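Local coordinates for protein Na-translocating NADH-quinone reductase subunit C NqrC (Shewanella oneidensis, PDB 4XHF) that carries flavin mononucleotide in an FMN-binding domain, as a soluble fragment of a subunit of a bacterial membrane flavoprotein complex, at residues S183-K188 against M199-G204; V45-D50 against G160-E165; R118-F123 against Y146-V151. All blocks are in the same frame, centred on the assembly; numbering follows the deposited sequence.

The three contacts form a chain through the protein. Contacts 2 and 3 lie with centres about 8 Å apart and share one antiparallel sheet: V162 O of contact 2 is 2.7 Å from Y148 N of contact 3, a probable hydrogen bond between neighbouring strands. Contact 3 is nested in the loop that contact 2 closes. Contact 1, centred about 16 Å from contact 2, meets the other side of strand 158-165, where W185 CB is 3.5 Å from V161 CG2. Contacts 1 and 3 do not touch. Contact 1 is also the one tied to the FMN site: K203 belongs to the pocket, and the side chain of L201 is about 9 Å from the bound FMN.

Contact 1: S183-K188 against M199-G204; sequences SLWKGK and MRLVKG
M199 reaches across to W185 and K188 through the end of its side chain. Its CB points toward segment 183-188, and CB and CG only carry the chain forward. CG stands beside the backbone N (chi1 -68°), and two further bends, at chi2 and at chi3 (-62°), curl the chain so that the sulfur and methyl lead. SD comes within 4.0 Å of K188 CB. The tip, CE, does more: it is 3.5 Å from W185 CZ3, nearly as close to CE3, and 3.8 Å from K188 CB, so one methyl group fills the corner between indole and lysine.

The outer part of the same indole also meets L201, whose CD1 is 3.8 Å from W185 CH2; these two side chains cross at about a right angle. Both methyl groups approach the ring obliquely, and the contact is entirely apolar. A type II turn brings W185 and K188 together, closed by K188 N to W185 O at 3.0 Å, with G187 at its third position (phi 96°). Beyond its apolar CB, the lysine chain leads away to a hydrogen bond from NZ to D210 O.

W185 is buried edge-to-face against W181 and touches I158 and V161 of strand 158-165, and V227 and M231 of helix 221-234, while M199 rests on V214 of strand 213-215, the parallel partner of strand 200-202.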
ATOM      1  N   SER A 183       0.544  -2.807 -13.237  1.00 13.33           N
ATOM      2  CA  SER A 183      -0.768  -2.566 -13.829  1.00 14.36           C
ATOM      3  C   SER A 183      -1.625  -3.827 -13.831  1.00 14.36           C
ATOM      4  O   SER A 183      -2.849  -3.755 -13.956  1.00 14.72           O
ATOM      5  CB  SER A 183      -0.618  -2.044 -15.256  1.00 17.28           C
ATOM      6  OG  SER A 183      -0.087  -3.044 -16.108  1.00 20.23           O
ATOM      7  N   LEU A 184      -0.976  -4.979 -13.701  1.00 14.90           N
ATOM      8  CA  LEU A 184      -1.673  -6.261 -13.698  1.00 14.72           C
ATOM      9  C   LEU A 184      -2.578  -6.421 -12.480  1.00 13.04           C
ATOM     10  O   LEU A 184      -3.542  -7.184 -12.512  1.00 13.08           O
ATOM     11  CB  LEU A 184      -0.665  -7.411 -13.733  1.00 14.97           C
ATOM     12  CG  LEU A 184       0.313  -7.456 -14.906  1.00 14.23           C
ATOM     13  CD1 LEU A 184       1.269  -8.621 -14.729  1.00 16.61           C
ATOM     14  CD2 LEU A 184      -0.420  -7.562 -16.232  1.00 14.28           C
ATOM     15  N   TRP A 185      -2.257  -5.711 -11.404  1.00 13.66           N
ATOM     16  CA  TRP A 185      -2.998  -5.837 -10.155  1.00 12.47           C
ATOM     17  C   TRP A 185      -4.357  -5.146 -10.223  1.00 13.79           C
ATOM     18  O   TRP A 185      -5.266  -5.482  -9.465  1.00 13.66           O
ATOM     19  CB  TRP A 185      -2.186  -5.257  -8.996  1.00 11.21           C
ATOM     20  CG  TRP A 185      -0.925  -6.017  -8.695  1.00 10.90           C
ATOM     21  CD1 TRP A 185       0.273  -5.906  -9.336  1.00 10.70           C
ATOM     22  CD2 TRP A 185      -0.739  -6.998  -7.668  1.00 10.49           C
ATOM     23  NE1 TRP A 185       1.192  -6.760  -8.776  1.00 10.93           N
ATOM     24  CE2 TRP A 185       0.595  -7.441  -7.749  1.00  9.30           C
ATOM     25  CE3 TRP A 185      -1.573  -7.545  -6.688  1.00 10.50           C
ATOM     26  CZ2 TRP A 185       1.115  -8.406  -6.890  1.00 12.44           C
ATOM     27  CZ3 TRP A 185      -1.055  -8.501  -5.837  1.00 13.38           C
ATOM     28  CH2 TRP A 185       0.275  -8.922  -5.943  1.00 13.24           C
ATOM     29  N   LYS A 186      -4.487  -4.179 -11.127  1.00 14.89           N
ATOM     30  CA  LYS A 186      -5.721  -3.411 -11.257  1.00 16.64           C
ATOM     31  C   LYS A 186      -6.912  -4.326 -11.533  1.00 14.51           C
ATOM     32  O   LYS A 186      -6.910  -5.091 -12.496  1.00 14.88           O
ATOM     33  CB  LYS A 186      -5.579  -2.368 -12.374  1.00 21.84           C
ATOM     34  CG  LYS A 186      -6.839  -1.553 -12.668  1.00 25.89           C
ATOM     35  CD  LYS A 186      -7.205  -0.646 -11.509  1.00 27.90           C
ATOM     36  CE  LYS A 186      -8.486   0.131 -11.780  1.00 32.64           C
ATOM     37  NZ  LYS A 186      -8.316   1.133 -12.868  1.00 36.82           N
ATOM     38  N   GLY A 187      -7.919  -4.250 -10.668  1.00 13.89           N
ATOM     39  CA  GLY A 187      -9.153  -4.996 -10.853  1.00 14.65           C
ATOM     40  C   GLY A 187      -9.182  -6.311 -10.100  1.00 14.21           C
ATOM     41  O   GLY A 187     -10.238  -6.926  -9.952  1.00 16.18           O
ATOM     42  N   LYS A 188      -8.021  -6.747  -9.624  1.00 12.94           N
ATOM     43  CA  LYS A 188      -7.928  -7.985  -8.863  1.00 12.73           C
ATOM     44  C   LYS A 188      -8.550  -7.800  -7.484  1.00 13.58           C
ATOM     45  O   LYS A 188      -8.719  -6.671  -7.024  1.00 15.88           O
ATOM     46  CB  LYS A 188      -6.470  -8.428  -8.739  1.00 13.49           C
ATOM     47  CG  LYS A 188      -5.776  -8.665 -10.074  1.00 14.82           C
ATOM     48  CD  LYS A 188      -6.380  -9.838 -10.824  1.00 15.96           C
ATOM     49  CE  LYS A 188      -5.739 -10.013 -12.187  1.00 18.97           C
ATOM     50  NZ  LYS A 188      -6.150 -11.290 -12.832  1.00 21.33           N
ATOM     51  N   MET A 199      -5.193 -13.741  -2.901  1.00 22.50           N
ATOM     52  CA  MET A 199      -4.253 -13.379  -3.960  1.00 20.72           C
ATOM     53  C   MET A 199      -3.082 -14.357  -4.028  1.00 22.30           C
ATOM     54  O   MET A 199      -2.437 -14.638  -3.018  1.00 24.80           O
ATOM     55  CB  MET A 199      -3.721 -11.959  -3.757  1.00 19.86           C
ATOM     56  CG  MET A 199      -4.754 -10.861  -3.942  1.00 19.38           C
ATOM     57  SD  MET A 199      -5.410 -10.715  -5.615  1.00 29.57           S
ATOM     58  CE  MET A 199      -3.945 -10.318  -6.563  1.00 28.79           C
ATOM     59  N   ARG A 200      -2.823 -14.870  -5.228  1.00 20.32           N
ATOM     60  CA  ARG A 200      -1.704 -15.773  -5.474  1.00 21.24           C
ATOM     61  C   ARG A 200      -1.007 -15.389  -6.771  1.00 22.93           C
ATOM     62  O   ARG A 200      -1.667 -15.141  -7.781  1.00 22.55           O
ATOM     63  CB  ARG A 200      -2.179 -17.227  -5.554  1.00 24.65           C
ATOM     64  CG  ARG A 200      -2.885 -17.737  -4.312  1.00 30.26           C
ATOM     65  CD  ARG A 200      -1.929 -17.896  -3.147  1.00 36.14           C
ATOM     66  NE  ARG A 200      -2.614 -18.367  -1.944  1.00 42.06           N
ATOM     67  CZ  ARG A 200      -3.223 -17.579  -1.061  1.00 43.41           C
ATOM     68  NH1 ARG A 200      -3.245 -16.262  -1.228  1.00 39.11           N
ATOM     69  NH2 ARG A 200      -3.816 -18.113  -0.002  1.00 46.96           N
ATOM     70  N   LEU A 201       0.321 -15.333  -6.747  1.00 23.90           N
ATOM     71  CA  LEU A 201       1.081 -15.110  -7.971  1.00 23.47           C
ATOM     72  C   LEU A 201       1.202 -16.418  -8.744  1.00 22.08           C
ATOM     73  O   LEU A 201       1.589 -17.445  -8.188  1.00 25.14           O
ATOM     74  CB  LEU A 201       2.462 -14.531  -7.665  1.00 25.80           C
ATOM     75  CG  LEU A 201       2.516 -13.006  -7.765  1.00 28.56           C
ATOM     76  CD1 LEU A 201       1.760 -12.361  -6.613  1.00 31.63           C
ATOM     77  CD2 LEU A 201       3.949 -12.526  -7.809  1.00 31.37           C
ATOM     78  N   VAL A 202       0.863 -16.360 -10.029  1.00 18.91           N
ATOM     79  CA  VAL A 202       0.707 -17.552 -10.854  1.00 20.13           C
ATOM     80  C   VAL A 202       1.722 -17.583 -11.985  1.00 22.26           C
ATOM     81  O   VAL A 202       1.976 -16.567 -12.633  1.00 20.97           O
ATOM     82  CB  VAL A 202      -0.714 -17.625 -11.453  1.00 23.83           C
ATOM     83  CG1 VAL A 202      -0.893 -18.883 -12.291  1.00 27.58           C
ATOM     84  CG2 VAL A 202      -1.758 -17.563 -10.350  1.00 25.30           C
ATOM     85  N   LYS A 203       2.284 -18.761 -12.231  1.00 26.86           N
ATOM     86  CA  LYS A 203       3.269 -18.937 -13.289  1.00 30.71           C
ATOM     87  C   LYS A 203       2.614 -19.453 -14.566  1.00 31.85           C
ATOM     88  O   LYS A 203       3.119 -19.232 -15.666  1.00 37.58           O
ATOM     89  CB  LYS A 203       4.376 -19.899 -12.836  1.00 36.56           C
ATOM     90  CG  LYS A 203       5.260 -19.348 -11.721  1.00 41.27           C
ATOM     91  CD  LYS A 203       6.542 -20.159 -11.549  1.00 44.41           C
ATOM     92  CE  LYS A 203       6.316 -21.422 -10.733  1.00 44.12           C
ATOM     93  NZ  LYS A 203       7.575 -22.201 -10.559  1.00 43.89           N
ATOM     94  N   GLY A 204       1.479 -20.125 -14.416  1.00 29.45           N
ATOM     95  CA  GLY A 204       0.814 -20.771 -15.534  1.00 32.32           C
ATOM     96  C   GLY A 204       0.265 -19.829 -16.589  1.00 34.76           C
ATOM     97  O   GLY A 204      -0.237 -20.279 -17.621  1.00 40.36           O
TER

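Contact 2: V45-D50 against G160-E165; sequences VLMAAD and GVVVYE
The C-terminal turn of helix 29-48 packs on one face of the antiparallel sheet, setting M47 and A48 against G160 and V162 of strand 158-165. The closest approach is backbone to backbone. A48 O lies 3.3 Å from G160 CA, a CA-H...O contact with an angle of 131° at the hydrogen; G160 N is near the same oxygen, but its angle is too poor for a hydrogen bond. Since G160 carries no side chain, the A48 and G160 CA atoms can come to 4.5 Å from each other.

Two residues along, V162 supplies the apolar half. Its CB points toward the helix, and with CG1 anti to the backbone N (chi1 177°) CG2 lies mainly on A48 and CG1 on M47 CE. CG2 is 3.7 Å from both A48 N and A48 CB, against the helix backbone and its small side chain. CG1 is 3.9 Å from M47 CE, where the methionine crosses the valine at about a right angle. That methionine is exposed, its last torsion is nearly eclipsed (chi3 7°), and it touches a crystal neighbour, so the lattice may influence its position.

A49 N makes a regular helical bond back to V45 O at 3.0 Å. D50 is the first residue to leave helical angles; with positive phi and a weak bond from its N to M47 O, it closes the helix in a Schellman motif. V161 points to the opposite face, toward W185. At the far end of the segment, Y164 and E165 both face Y146 in a classic beta bulge. The long N-terminal helix 29-48 thus packs by its last turn on one face of an antiparallel sheet, with G160 as the point of close approach and A48 also touching A150 on the neighbouring strand.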
ATOM      1  N   VAL A  45       0.409   8.246  -4.219  1.00 12.88           N
ATOM      2  CA  VAL A  45      -0.958   8.032  -3.761  1.00 10.09           C
ATOM      3  C   VAL A  45      -1.948   8.233  -4.900  1.00  8.49           C
ATOM      4  O   VAL A  45      -2.852   7.424  -5.092  1.00  9.56           O
ATOM      5  CB  VAL A  45      -1.301   8.976  -2.582  1.00  9.37           C
ATOM      6  CG1 VAL A  45      -2.792   8.944  -2.249  1.00 10.12           C
ATOM      7  CG2 VAL A  45      -0.486   8.595  -1.359  1.00  9.53           C
ATOM      8  N   LEU A  46      -1.770   9.307  -5.662  1.00  9.58           N
ATOM      9  CA  LEU A  46      -2.666   9.595  -6.777  1.00  9.56           C
ATOM     10  C   LEU A  46      -2.521   8.541  -7.869  1.00  8.82           C
ATOM     11  O   LEU A  46      -3.509   8.124  -8.472  1.00 10.06           O
ATOM     12  CB  LEU A  46      -2.393  10.987  -7.349  1.00 11.85           C
ATOM     13  CG  LEU A  46      -2.728  12.175  -6.443  1.00 12.14           C
ATOM     14  CD1 LEU A  46      -2.276  13.468  -7.099  1.00 14.23           C
ATOM     15  CD2 LEU A  46      -4.217  12.233  -6.115  1.00 12.19           C
ATOM     16  N   MET A  47      -1.290   8.105  -8.113  1.00  9.17           N
ATOM     17  CA  MET A  47      -1.032   7.081  -9.118  1.00 11.99           C
ATOM     18  C   MET A  47      -1.707   5.770  -8.737  1.00 11.75           C
ATOM     19  O   MET A  47      -2.281   5.084  -9.584  1.00 11.04           O
ATOM     20  CB  MET A  47       0.472   6.868  -9.295  1.00 13.27           C
ATOM     21  CG  MET A  47       1.143   7.935 -10.150  1.00 14.81           C
ATOM     22  SD  MET A  47       2.932   7.764 -10.332  1.00 21.63           S
ATOM     23  CE  MET A  47       3.258   6.188  -9.538  1.00 44.03           C
ATOM     24  N   ALA A  48      -1.639   5.426  -7.456  1.00 10.33           N
ATOM     25  CA  ALA A  48      -2.266   4.207  -6.964  1.00 10.03           C
ATOM     26  C   ALA A  48      -3.785   4.302  -7.056  1.00 10.66           C
ATOM     27  O   ALA A  48      -4.458   3.330  -7.396  1.00 13.61           O
ATOM     28  CB  ALA A  48      -1.837   3.937  -5.535  1.00 11.26           C
ATOM     29  N   ALA A  49      -4.319   5.484  -6.767  1.00 11.29           N
ATOM     30  CA  ALA A  49      -5.763   5.702  -6.760  1.00 11.41           C
ATOM     31  C   ALA A  49      -6.319   5.931  -8.163  1.00 12.04           C
ATOM     32  O   ALA A  49      -7.526   6.097  -8.338  1.00 13.22           O
ATOM     33  CB  ALA A  49      -6.100   6.882  -5.868  1.00 11.65           C
ATOM     34  N   ASP A  50      -5.433   5.944  -9.155  1.00 13.82           N
ATOM     35  CA  ASP A  50      -5.823   6.145 -10.547  1.00 17.07           C
ATOM     36  C   ASP A  50      -6.490   7.510 -10.735  1.00 15.12           C
ATOM     37  O   ASP A  50      -7.509   7.632 -11.417  1.00 14.20           O
ATOM     38  CB  ASP A  50      -6.752   5.017 -11.010  1.00 17.80           C
ATOM     39  CG  ASP A  50      -6.937   4.984 -12.519  1.00 22.19           C
ATOM     40  OD1 ASP A  50      -6.143   5.628 -13.239  1.00 19.79           O
ATOM     41  OD2 ASP A  50      -7.878   4.307 -12.983  1.00 26.62           O
ATOM     42  N   GLY A 160      -5.226  -0.022  -7.663  1.00 11.97           N
ATOM     43  CA  GLY A 160      -3.877   0.192  -8.152  1.00 11.38           C
ATOM     44  C   GLY A 160      -2.813  -0.154  -7.131  1.00 11.78           C
ATOM     45  O   GLY A 160      -3.012   0.009  -5.926  1.00 12.78           O
ATOM     46  N   VAL A 161      -1.681  -0.645  -7.628  1.00 12.39           N
ATOM     47  CA  VAL A 161      -0.532  -0.960  -6.792  1.00 12.63           C
ATOM     48  C   VAL A 161       0.683  -0.175  -7.268  1.00 13.22           C
ATOM     49  O   VAL A 161       0.966  -0.123  -8.465  1.00 14.73           O
ATOM     50  CB  VAL A 161      -0.218  -2.464  -6.815  1.00  9.05           C
ATOM     51  CG1 VAL A 161       1.039  -2.770  -6.007  1.00 10.11           C
ATOM     52  CG2 VAL A 161      -1.399  -3.252  -6.280  1.00 10.41           C
ATOM     53  N   VAL A 162       1.391   0.431  -6.321  1.00 11.53           N
ATOM     54  CA  VAL A 162       2.595   1.197  -6.613  1.00 11.87           C
ATOM     55  C   VAL A 162       3.713   0.770  -5.673  1.00 13.40           C
ATOM     56  O   VAL A 162       3.606   0.945  -4.463  1.00 16.50           O
ATOM     57  CB  VAL A 162       2.356   2.718  -6.463  1.00 13.45           C
ATOM     58  CG1 VAL A 162       3.645   3.497  -6.696  1.00 16.68           C
ATOM     59  CG2 VAL A 162       1.280   3.191  -7.424  1.00 12.59           C
ATOM     60  N   VAL A 163       4.778   0.207  -6.235  1.00 14.01           N
ATOM     61  CA  VAL A 163       5.982  -0.106  -5.471  1.00 14.75           C
ATOM     62  C   VAL A 163       7.034   0.939  -5.822  1.00 15.30           C
ATOM     63  O   VAL A 163       7.274   1.207  -6.999  1.00 18.51           O
ATOM     64  CB  VAL A 163       6.501  -1.533  -5.770  1.00 13.79           C
ATOM     65  CG1 VAL A 163       7.829  -1.801  -5.072  1.00 12.70           C
ATOM     66  CG2 VAL A 163       5.470  -2.568  -5.348  1.00 12.23           C
ATOM     67  N   TYR A 164       7.648   1.533  -4.801  1.00 15.01           N
ATOM     68  CA  TYR A 164       8.552   2.663  -5.004  1.00 17.69           C
ATOM     69  C   TYR A 164       9.955   2.443  -4.434  1.00 18.61           C
ATOM     70  O   TYR A 164      10.847   3.261  -4.660  1.00 22.31           O
ATOM     71  CB  TYR A 164       7.944   3.930  -4.390  1.00 19.86           C
ATOM     72  CG  TYR A 164       7.828   3.898  -2.882  1.00 22.08           C
ATOM     73  CD1 TYR A 164       8.900   4.262  -2.076  1.00 23.91           C
ATOM     74  CD2 TYR A 164       6.646   3.513  -2.263  1.00 20.57           C
ATOM     75  CE1 TYR A 164       8.802   4.235  -0.701  1.00 23.00           C
ATOM     76  CE2 TYR A 164       6.539   3.486  -0.885  1.00 20.63           C
ATOM     77  CZ  TYR A 164       7.622   3.849  -0.112  1.00 21.50           C
ATOM     78  OH  TYR A 164       7.534   3.829   1.259  1.00 23.10           O
ATOM     79  N   GLU A 165      10.155   1.357  -3.692  1.00 16.25           N
ATOM     80  CA  GLU A 165      11.470   1.071  -3.118  1.00 16.04           C
ATOM     81  C   GLU A 165      11.711  -0.423  -2.941  1.00 16.06           C
ATOM     82  O   GLU A 165      10.814  -1.168  -2.548  1.00 16.04           O
ATOM     83  CB  GLU A 165      11.633   1.779  -1.769  1.00 19.50           C
ATOM     84  CG  GLU A 165      12.942   1.451  -1.052  1.00 23.90           C
ATOM     85  CD  GLU A 165      13.116   2.216   0.245  1.00 29.15           C
ATOM     86  OE1 GLU A 165      12.385   3.203   0.463  1.00 33.95           O
ATOM     87  OE2 GLU A 165      13.987   1.828   1.053  1.00 29.69           O
TER

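Contact 3: R118-F123 against Y146-V151; sequences RVFKVF and YGYVAV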
ATOM      1  N   ARG A 118      -0.241   5.496   8.363  1.00 11.84           N
ATOM      2  CA  ARG A 118      -0.788   6.607   7.599  1.00 11.29           C
ATOM      3  C   ARG A 118      -1.534   6.073   6.389  1.00 10.36           C
ATOM      4  O   ARG A 118      -0.966   5.338   5.587  1.00 11.02           O
ATOM      5  CB  ARG A 118       0.314   7.567   7.157  1.00 12.75           C
ATOM      6  CG  ARG A 118      -0.167   8.677   6.234  1.00 13.02           C
ATOM      7  CD  ARG A 118       0.976   9.595   5.855  1.00 15.84           C
ATOM      8  NE  ARG A 118       2.080   8.857   5.250  1.00 18.69           N
ATOM      9  CZ  ARG A 118       3.310   9.336   5.097  1.00 20.27           C
ATOM     10  NH1 ARG A 118       3.606  10.561   5.508  1.00 22.46           N
ATOM     11  NH2 ARG A 118       4.247   8.585   4.535  1.00 21.15           N
ATOM     12  N   VAL A 119      -2.802   6.448   6.269  1.00 11.83           N
ATOM     13  CA  VAL A 119      -3.636   6.011   5.157  1.00 10.14           C
ATOM     14  C   VAL A 119      -4.247   7.224   4.472  1.00  8.61           C
ATOM     15  O   VAL A 119      -4.222   8.328   5.016  1.00  9.25           O
ATOM     16  CB  VAL A 119      -4.753   5.051   5.624  1.00  9.93           C
ATOM     17  CG1 VAL A 119      -4.153   3.806   6.248  1.00  8.00           C
ATOM     18  CG2 VAL A 119      -5.683   5.737   6.612  1.00 11.93           C
ATOM     19  N   PHE A 120      -4.788   7.011   3.278  1.00  9.09           N
ATOM     20  CA  PHE A 120      -5.346   8.095   2.476  1.00 10.14           C
ATOM     21  C   PHE A 120      -6.710   7.729   1.905  1.00  8.58           C
ATOM     22  O   PHE A 120      -6.841   6.741   1.189  1.00  8.36           O
ATOM     23  CB  PHE A 120      -4.399   8.451   1.330  1.00 10.46           C
ATOM     24  CG  PHE A 120      -3.001   8.755   1.770  1.00  8.49           C
ATOM     25  CD1 PHE A 120      -2.066   7.742   1.901  1.00  8.91           C
ATOM     26  CD2 PHE A 120      -2.616  10.055   2.039  1.00 11.64           C
ATOM     27  CE1 PHE A 120      -0.775   8.022   2.302  1.00  9.73           C
ATOM     28  CE2 PHE A 120      -1.329  10.343   2.440  1.00 11.65           C
ATOM     29  CZ  PHE A 120      -0.406   9.325   2.570  1.00 11.00           C
ATOM     30  N   LYS A 121      -7.721   8.531   2.228  1.00 10.17           N
ATOM     31  CA  LYS A 121      -9.026   8.414   1.591  1.00  9.14           C
ATOM     32  C   LYS A 121      -9.030   9.275   0.336  1.00 10.89           C
ATOM     33  O   LYS A 121      -8.653  10.443   0.388  1.00 11.67           O
ATOM     34  CB  LYS A 121     -10.147   8.847   2.536  1.00 10.18           C
ATOM     35  CG  LYS A 121     -10.415   7.884   3.682  1.00 11.08           C
ATOM     36  CD  LYS A 121     -11.547   8.387   4.565  1.00 14.21           C
ATOM     37  CE  LYS A 121     -11.813   7.452   5.729  1.00 17.80           C
ATOM     38  NZ  LYS A 121     -12.905   7.959   6.602  1.00 20.06           N
ATOM     39  N   VAL A 122      -9.449   8.693  -0.786  1.00 11.60           N
ATOM     40  CA  VAL A 122      -9.451   9.394  -2.067  1.00  9.98           C
ATOM     41  C   VAL A 122     -10.876   9.556  -2.587  1.00  8.84           C
ATOM     42  O   VAL A 122     -11.648   8.597  -2.610  1.00  9.04           O
ATOM     43  CB  VAL A 122      -8.602   8.649  -3.114  1.00  9.25           C
ATOM     44  CG1 VAL A 122      -8.465   9.482  -4.382  1.00 11.88           C
ATOM     45  CG2 VAL A 122      -7.228   8.312  -2.542  1.00  9.76           C
ATOM     46  N   PHE A 123     -11.211  10.774  -3.004  1.00 11.80           N
ATOM     47  CA  PHE A 123     -12.555  11.102  -3.475  1.00 12.42           C
ATOM     48  C   PHE A 123     -12.534  11.554  -4.933  1.00 16.16           C
ATOM     49  O   PHE A 123     -11.600  12.226  -5.369  1.00 19.56           O
ATOM     50  CB  PHE A 123     -13.169  12.198  -2.600  1.00 13.61           C
ATOM     51  CG  PHE A 123     -13.202  11.861  -1.136  1.00 13.28           C
ATOM     52  CD1 PHE A 123     -14.294  11.211  -0.586  1.00 14.13           C
ATOM     53  CD2 PHE A 123     -12.141  12.194  -0.311  1.00 11.49           C
ATOM     54  CE1 PHE A 123     -14.326  10.899   0.758  1.00 14.27           C
ATOM     55  CE2 PHE A 123     -12.169  11.884   1.033  1.00 12.28           C
ATOM     56  CZ  PHE A 123     -13.263  11.235   1.568  1.00 13.12           C
ATOM     57  N   TYR A 146       8.817  -1.678  -0.441  1.00 13.92           N
ATOM     58  CA  TYR A 146       7.816  -0.717   0.025  1.00 14.57           C
ATOM     59  C   TYR A 146       6.917  -0.237  -1.106  1.00 11.96           C
ATOM     60  O   TYR A 146       7.376  -0.026  -2.227  1.00 12.27           O
ATOM     61  CB  TYR A 146       8.495   0.495   0.660  1.00 14.84           C
ATOM     62  CG  TYR A 146       9.253   0.185   1.921  1.00 14.46           C
ATOM     63  CD1 TYR A 146      10.491  -0.438   1.875  1.00 16.92           C
ATOM     64  CD2 TYR A 146       8.737   0.533   3.158  1.00 15.47           C
ATOM     65  CE1 TYR A 146      11.187  -0.718   3.029  1.00 17.59           C
ATOM     66  CE2 TYR A 146       9.424   0.261   4.315  1.00 18.21           C
ATOM     67  CZ  TYR A 146      10.648  -0.364   4.248  1.00 19.72           C
ATOM     68  OH  TYR A 146      11.334  -0.635   5.411  1.00 25.19           O
ATOM     69  N   GLY A 147       5.641  -0.031  -0.797  1.00 13.86           N
ATOM     70  CA  GLY A 147       4.697   0.441  -1.790  1.00 12.24           C
ATOM     71  C   GLY A 147       3.364   0.859  -1.204  1.00 11.86           C
ATOM     72  O   GLY A 147       3.214   0.975   0.014  1.00 12.53           O
ATOM     73  N   TYR A 148       2.397   1.088  -2.088  1.00 10.16           N
ATOM     74  CA  TYR A 148       1.039   1.452  -1.699  1.00  9.70           C
ATOM     75  C   TYR A 148       0.029   0.645  -2.509  1.00 10.16           C
ATOM     76  O   TYR A 148       0.266   0.344  -3.680  1.00  8.91           O
ATOM     77  CB  TYR A 148       0.794   2.954  -1.902  1.00 11.80           C
ATOM     78  CG  TYR A 148       1.641   3.847  -1.024  1.00 15.62           C
ATOM     79  CD1 TYR A 148       1.207   4.235   0.237  1.00 14.88           C
ATOM     80  CD2 TYR A 148       2.878   4.306  -1.457  1.00 20.35           C
ATOM     81  CE1 TYR A 148       1.981   5.051   1.042  1.00 16.84           C
ATOM     82  CE2 TYR A 148       3.659   5.123  -0.661  1.00 20.28           C
ATOM     83  CZ  TYR A 148       3.205   5.492   0.588  1.00 20.37           C
ATOM     84  OH  TYR A 148       3.978   6.303   1.385  1.00 25.23           O
ATOM     85  N   VAL A 149      -1.082   0.288  -1.869  1.00 12.14           N
ATOM     86  CA  VAL A 149      -2.205  -0.360  -2.541  1.00 12.11           C
ATOM     87  C   VAL A 149      -3.476   0.460  -2.365  1.00 12.71           C
ATOM     88  O   VAL A 149      -3.881   0.762  -1.241  1.00 10.28           O
ATOM     89  CB  VAL A 149      -2.459  -1.779  -2.003  1.00 12.56           C
ATOM     90  CG1 VAL A 149      -3.624  -2.435  -2.736  1.00 11.33           C
ATOM     91  CG2 VAL A 149      -1.214  -2.624  -2.137  1.00 13.92           C
ATOM     92  N   ALA A 150      -4.096   0.816  -3.485  1.00 13.15           N
ATOM     93  CA  ALA A 150      -5.384   1.496  -3.479  1.00 13.21           C
ATOM     94  C   ALA A 150      -6.488   0.463  -3.637  1.00 11.56           C
ATOM     95  O   ALA A 150      -6.466  -0.329  -4.578  1.00  9.79           O
ATOM     96  CB  ALA A 150      -5.452   2.525  -4.593  1.00 13.26           C
ATOM     97  N   VAL A 151      -7.441   0.467  -2.711  1.00 13.42           N
ATOM     98  CA  VAL A 151      -8.554  -0.472  -2.752  1.00 12.73           C
ATOM     99  C   VAL A 151      -9.866   0.290  -2.907  1.00 11.66           C
ATOM    100  O   VAL A 151     -10.020   1.385  -2.372  1.00 13.01           O
ATOM    101  CB  VAL A 151      -8.600  -1.357  -1.482  1.00 13.76           C
ATOM    102  CG1 VAL A 151      -7.362  -2.233  -1.403  1.00 14.85           C
ATOM    103  CG2 VAL A 151      -8.724  -0.510  -0.224  1.00 13.41           C
TER
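R118 sends its side chain out with CG anti to the backbone N (chi1 174°) and the chain extended until it bends at chi3, while Y148 has CG beside its backbone N (chi1 -64°); the two torsions bring the guanidinium and the phenol hydroxyl into the same neighbourhood. The nearest pair is R118 NH2 and Y148 OH, 3.9 Å apart, too long to be read as a hydrogen bond. The two side chains approach obliquely, and the guanidinium and ring planes are 41° apart. On the way out, the arginine runs close to F120, two residues along its own strand: R118 CD is 3.6 Å from F120 CZ.

F120 makes the second touch. Its CE1 is 4.2 Å from Y148 CE1, and the two rings approach obliquely. Only side chains span the gap, because the nearest CA atoms, those of F120 and A150, are 8.9 Å apart. Strand 129-139 pairs antiparallel with both strand 113-123 and strand 144-151, so the two segments belong to strands of the same sheet separated by one strand, 129-139. Consistent with this, long side chains from each strand meet above the strand between them. The face on which they meet is the one overlaid by helix 29-48: L41 touches both R118 and Y148, and V45 touches F120.

All three contact residues are buried. The arginine's polar needs are met in part by V85, whose backbone O accepts a hydrogen bond from R118 NH1. On the tyrosine's other flank, Y164 of strand 158-165 meets the Y148 ring with planes at about 25°.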